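Local coordinates for protein ERPC (Borrelia burgdorferi, PDB 4BXM) that is an outer surface lipoprotein of the Lyme disease spirochaete that probably acquires host complement regulators such as factor H, consistent with a part in complement evasion, at residues 125-131 with 143-149. Sequence-based numbering, arbitrary orientation.
Sequences FEYITFL and VEYAILL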
ATOM      1  N   PHE A 125       5.619 -18.260   1.597  1.00 52.84           N
ATOM      2  CA  PHE A 125       4.294 -17.674   1.345  1.00 45.36           C
ATOM      3  C   PHE A 125       4.341 -16.636   0.179  1.00 41.52           C
ATOM      4  O   PHE A 125       5.313 -15.905   0.029  1.00 33.21           O
ATOM      5  CB  PHE A 125       3.781 -17.035   2.619  1.00 50.81           C
ATOM      6  CG  PHE A 125       3.331 -18.031   3.643  1.00 61.65           C
ATOM      7  CD1 PHE A 125       4.254 -18.602   4.538  1.00 61.68           C
ATOM      8  CD2 PHE A 125       1.992 -18.426   3.705  1.00 63.41           C
ATOM      9  CE1 PHE A 125       3.843 -19.531   5.490  1.00 62.06           C
ATOM     10  CE2 PHE A 125       1.575 -19.353   4.653  1.00 64.51           C
ATOM     11  CZ  PHE A 125       2.503 -19.909   5.546  1.00 62.71           C
ATOM     12  N   GLU A 126       3.301 -16.595  -0.632  1.00 40.42           N
ATOM     13  CA  GLU A 126       3.162 -15.637  -1.731  1.00 40.11           C
ATOM     14  C   GLU A 126       2.704 -14.252  -1.229  1.00 37.16           C
ATOM     15  O   GLU A 126       1.657 -14.103  -0.575  1.00 30.37           O
ATOM     16  CB  GLU A 126       2.162 -16.179  -2.742  1.00 40.03           C
ATOM     17  CG  GLU A 126       2.586 -17.493  -3.347  1.00 45.72           C
ATOM     18  CD  GLU A 126       1.820 -17.803  -4.627  1.00 48.38           C
ATOM     19  OE1 GLU A 126       0.591 -18.044  -4.585  1.00 51.07           O
ATOM     20  OE2 GLU A 126       2.431 -17.789  -5.702  1.00 49.51           O
ATOM     21  N   TYR A 127       3.531 -13.242  -1.472  1.00 37.94           N
ATOM     22  CA  TYR A 127       3.160 -11.856  -1.204  1.00 35.00           C
ATOM     23  C   TYR A 127       3.025 -11.048  -2.518  1.00 35.82           C
ATOM     24  O   TYR A 127       3.638 -11.377  -3.537  1.00 29.06           O
ATOM     25  CB  TYR A 127       4.184 -11.218  -0.336  1.00 33.79           C
ATOM     26  CG  TYR A 127       4.281 -11.790   1.025  1.00 36.70           C
ATOM     27  CD1 TYR A 127       4.877 -13.028   1.236  1.00 38.35           C
ATOM     28  CD2 TYR A 127       3.822 -11.087   2.116  1.00 37.94           C
ATOM     29  CE1 TYR A 127       5.000 -13.562   2.503  1.00 38.62           C
ATOM     30  CE2 TYR A 127       3.925 -11.601   3.399  1.00 39.01           C
ATOM     31  CZ  TYR A 127       4.514 -12.844   3.572  1.00 40.60           C
ATOM     32  OH  TYR A 127       4.596 -13.310   4.832  1.00 45.96           O
ATOM     33  N   ILE A 128       2.225  -9.980  -2.461  1.00 28.43           N
ATOM     34  CA  ILE A 128       2.160  -8.998  -3.539  1.00 25.73           C
ATOM     35  C   ILE A 128       3.187  -8.054  -3.139  1.00 24.63           C
ATOM     36  O   ILE A 128       3.226  -7.686  -1.952  1.00 26.82           O
ATOM     37  CB  ILE A 128       0.801  -8.288  -3.612  1.00 25.69           C
ATOM     38  CG1 ILE A 128      -0.239  -9.181  -4.307  1.00 26.84           C
ATOM     39  CG2 ILE A 128       0.862  -6.975  -4.399  1.00 24.17           C
ATOM     40  CD1 ILE A 128      -0.107  -9.278  -5.817  1.00 26.68           C
ATOM     41  N   THR A 129       4.111  -7.715  -4.059  1.00 21.97           N
ATOM     42  CA  THR A 129       5.158  -6.734  -3.660  1.00 22.99           C
ATOM     43  C   THR A 129       5.085  -5.572  -4.555  1.00 21.67           C
ATOM     44  O   THR A 129       4.716  -5.739  -5.709  1.00 20.84           O
ATOM     45  CB  THR A 129       6.605  -7.223  -3.832  1.00 23.22           C
ATOM     46  OG1 THR A 129       6.733  -7.613  -5.210  1.00 25.07           O
ATOM     47  CG2 THR A 129       6.848  -8.403  -2.863  1.00 24.41           C
ATOM     48  N   PHE A 130       5.506  -4.422  -4.063  1.00 22.84           N
ATOM     49  CA  PHE A 130       5.588  -3.295  -4.997  1.00 25.27           C
ATOM     50  C   PHE A 130       6.567  -2.290  -4.497  1.00 25.28           C
ATOM     51  O   PHE A 130       6.806  -2.140  -3.276  1.00 24.07           O
ATOM     52  CB  PHE A 130       4.190  -2.619  -5.270  1.00 27.57           C
ATOM     53  CG  PHE A 130       3.471  -2.131  -4.024  1.00 26.58           C
ATOM     54  CD1 PHE A 130       2.746  -3.023  -3.230  1.00 29.80           C
ATOM     55  CD2 PHE A 130       3.546  -0.831  -3.610  1.00 28.38           C
ATOM     56  CE1 PHE A 130       2.073  -2.607  -2.092  1.00 26.47           C
ATOM     57  CE2 PHE A 130       2.874  -0.393  -2.440  1.00 27.18           C
ATOM     58  CZ  PHE A 130       2.146  -1.285  -1.677  1.00 28.80           C
ATOM     59  N   LEU A 131       7.102  -1.513  -5.436  1.00 22.99           N
ATOM     60  CA  LEU A 131       7.895  -0.380  -5.029  1.00 25.12           C
ATOM     61  C   LEU A 131       7.074   0.926  -4.749  1.00 25.50           C
ATOM     62  O   LEU A 131       6.090   1.247  -5.438  1.00 22.97           O
ATOM     63  CB  LEU A 131       8.921  -0.077  -6.140  1.00 27.25           C
ATOM     64  CG  LEU A 131       9.991  -1.076  -6.584  1.00 29.88           C
ATOM     65  CD1 LEU A 131      10.752  -0.494  -7.813  1.00 34.60           C
ATOM     66  CD2 LEU A 131      11.024  -1.440  -5.520  1.00 31.16           C
ATOM     67  N   VAL A 143      11.810   2.383  -1.395  1.00 35.22           N
ATOM     68  CA  VAL A 143      11.152   1.458  -0.467  1.00 37.47           C
ATOM     69  C   VAL A 143      10.380   0.385  -1.241  1.00 34.49           C
ATOM     70  O   VAL A 143       9.861   0.596  -2.369  1.00 34.96           O
ATOM     71  CB  VAL A 143      10.222   2.318   0.437  1.00 40.08           C
ATOM     72  CG1 VAL A 143       8.933   2.562  -0.333  1.00 43.92           C
ATOM     73  CG2 VAL A 143       9.907   1.700   1.787  1.00 41.73           C
ATOM     74  N   GLU A 144      10.285  -0.789  -0.674  1.00 35.25           N
ATOM     75  CA  GLU A 144       9.515  -1.834  -1.304  1.00 30.34           C
ATOM     76  C   GLU A 144       8.512  -2.348  -0.283  1.00 31.88           C
ATOM     77  O   GLU A 144       8.812  -2.399   0.911  1.00 29.18           O
ATOM     78  CB  GLU A 144      10.425  -2.947  -1.789  1.00 31.94           C
ATOM     79  CG  GLU A 144       9.738  -3.957  -2.713  1.00 34.98           C
ATOM     80  CD  GLU A 144      10.593  -5.177  -3.023  1.00 40.78           C
ATOM     81  OE1 GLU A 144      11.831  -5.058  -2.851  1.00 40.77           O
ATOM     82  OE2 GLU A 144      10.044  -6.246  -3.449  1.00 38.76           O
ATOM     83  N   TYR A 145       7.332  -2.739  -0.736  1.00 26.18           N
ATOM     84  CA  TYR A 145       6.287  -3.109   0.187  1.00 26.29           C
ATOM     85  C   TYR A 145       5.857  -4.510  -0.164  1.00 27.14           C
ATOM     86  O   TYR A 145       5.914  -4.890  -1.310  1.00 27.83           O
ATOM     87  CB  TYR A 145       5.054  -2.149   0.167  1.00 23.93           C
ATOM     88  CG  TYR A 145       5.333  -0.805   0.758  1.00 25.29           C
ATOM     89  CD1 TYR A 145       5.227  -0.598   2.121  1.00 24.51           C
ATOM     90  CD2 TYR A 145       5.690   0.262  -0.027  1.00 23.80           C
ATOM     91  CE1 TYR A 145       5.529   0.628   2.689  1.00 25.24           C
ATOM     92  CE2 TYR A 145       5.920   1.493   0.521  1.00 22.83           C
ATOM     93  CZ  TYR A 145       5.836   1.684   1.883  1.00 23.02           C
ATOM     94  OH  TYR A 145       6.142   2.885   2.505  1.00 22.93           O
ATOM     95  N   ALA A 146       5.357  -5.241   0.836  1.00 29.01           N
ATOM     96  CA  ALA A 146       4.718  -6.551   0.599  1.00 30.46           C
ATOM     97  C   ALA A 146       3.524  -6.820   1.488  1.00 27.31           C
ATOM     98  O   ALA A 146       3.438  -6.382   2.663  1.00 26.76           O
ATOM     99  CB  ALA A 146       5.737  -7.682   0.719  1.00 31.30           C
ATOM    100  N   ILE A 147       2.587  -7.527   0.893  1.00 26.65           N
ATOM    101  CA  ILE A 147       1.312  -7.840   1.538  1.00 28.46           C
ATOM    102  C   ILE A 147       0.953  -9.264   1.183  1.00 24.55           C
ATOM    103  O   ILE A 147       0.973  -9.643   0.020  1.00 25.41           O
ATOM    104  CB  ILE A 147       0.125  -6.969   1.012  1.00 25.31           C
ATOM    105  CG1 ILE A 147       0.313  -5.525   1.418  1.00 28.65           C
ATOM    106  CG2 ILE A 147      -1.165  -7.515   1.575  1.00 29.50           C
ATOM    107  CD1 ILE A 147      -0.424  -4.472   0.609  1.00 29.28           C
ATOM    108  N   LEU A 148       0.478 -10.027   2.145  1.00 25.45           N
ATOM    109  CA  LEU A 148       0.112 -11.401   1.841  1.00 27.02           C
ATOM    110  C   LEU A 148      -0.928 -11.558   0.734  1.00 24.91           C
ATOM    111  O   LEU A 148      -1.994 -10.985   0.721  1.00 26.25           O
ATOM    112  CB  LEU A 148      -0.347 -12.119   3.135  1.00 32.18           C
ATOM    113  CG  LEU A 148      -0.386 -13.640   3.134  1.00 39.15           C
ATOM    114  CD1 LEU A 148       1.011 -14.236   2.898  1.00 41.82           C
ATOM    115  CD2 LEU A 148      -0.937 -14.093   4.486  1.00 38.28           C
ATOM    116  N   LEU A 149      -0.616 -12.378  -0.226  1.00 26.35           N
ATOM    117  CA  LEU A 149      -1.443 -12.500  -1.397  1.00 29.56           C
ATOM    118  C   LEU A 149      -2.833 -13.028  -1.086  1.00 35.31           C
ATOM    119  O   LEU A 149      -3.831 -12.587  -1.701  1.00 26.05           O
ATOM    120  CB  LEU A 149      -0.746 -13.397  -2.425  1.00 31.91           C
ATOM    121  CG  LEU A 149      -1.650 -13.775  -3.604  1.00 32.70           C
ATOM    122  CD1 LEU A 149      -2.099 -12.570  -4.405  1.00 32.63           C
ATOM    123  CD2 LEU A 149      -0.879 -14.737  -4.466  1.00 33.50           C
TER
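Ile-128 with Ile-147 and Phe-130 with Tyr-145 form the hydrogen-bonded pairs of an antiparallel ladder, and each pair exchanges two backbone hydrogen bonds. The shortest runs from Tyr-145 N to Phe-130 O, 2.7 Å. Between them Thr-129 faces Ala-146 in a non-hydrogen-bonded pair, where Thr-129 CA approaches Tyr-145 O at 3.1 Å in a CA-H...O contact. A fifth hydrogen bond, Leu-149 N to Glu-126 O (2.9 Å), lies beyond the last bridge and ties the first residue of helix 149-156 to strand 125-134.

Aromatic contacts show how a strand pair uses ring faces. With CG set between its backbone N and carbonyl carbon (chi1 56°), Phe-130 swings its ring across to the neighbouring strand; Tyr-145 CB sits over one face, 3.8 Å from the Phe-130 ring centroid, and Ile-147 CD1 meets the ring edge. The Phe-130 and Tyr-145 rings are tilted by 27° and slid apart, so they barely overlap. Elsewhere, Leu-148 CD1 lies over one face of the Tyr-127 ring, 3.9 Å from its centroid.

Among aliphatic contacts, Leu-149 reaches Ile-128 CG1 with CD1 (3.9 Å), while the Leu-149 and Glu-126 side chains lie side by side. On the face shared by Thr-129 and Ala-146, Thr-129 CG2 touches Ala-146 CB at 3.8 Å.

The polar ends of buried Thr-129 and Tyr-145 find partners beyond the hairpin: Thr-129 OG1 is hydrogen-bonded to Glu-120 OE2 on strand 114-122, and Tyr-145 OH to Glu-103 OE1. Flanked by strands 114-122 and 21-29, strands 125-134 and 142-148 make a beta hairpin within the large antiparallel sheet, its second strand passing directly into the C-terminal helix.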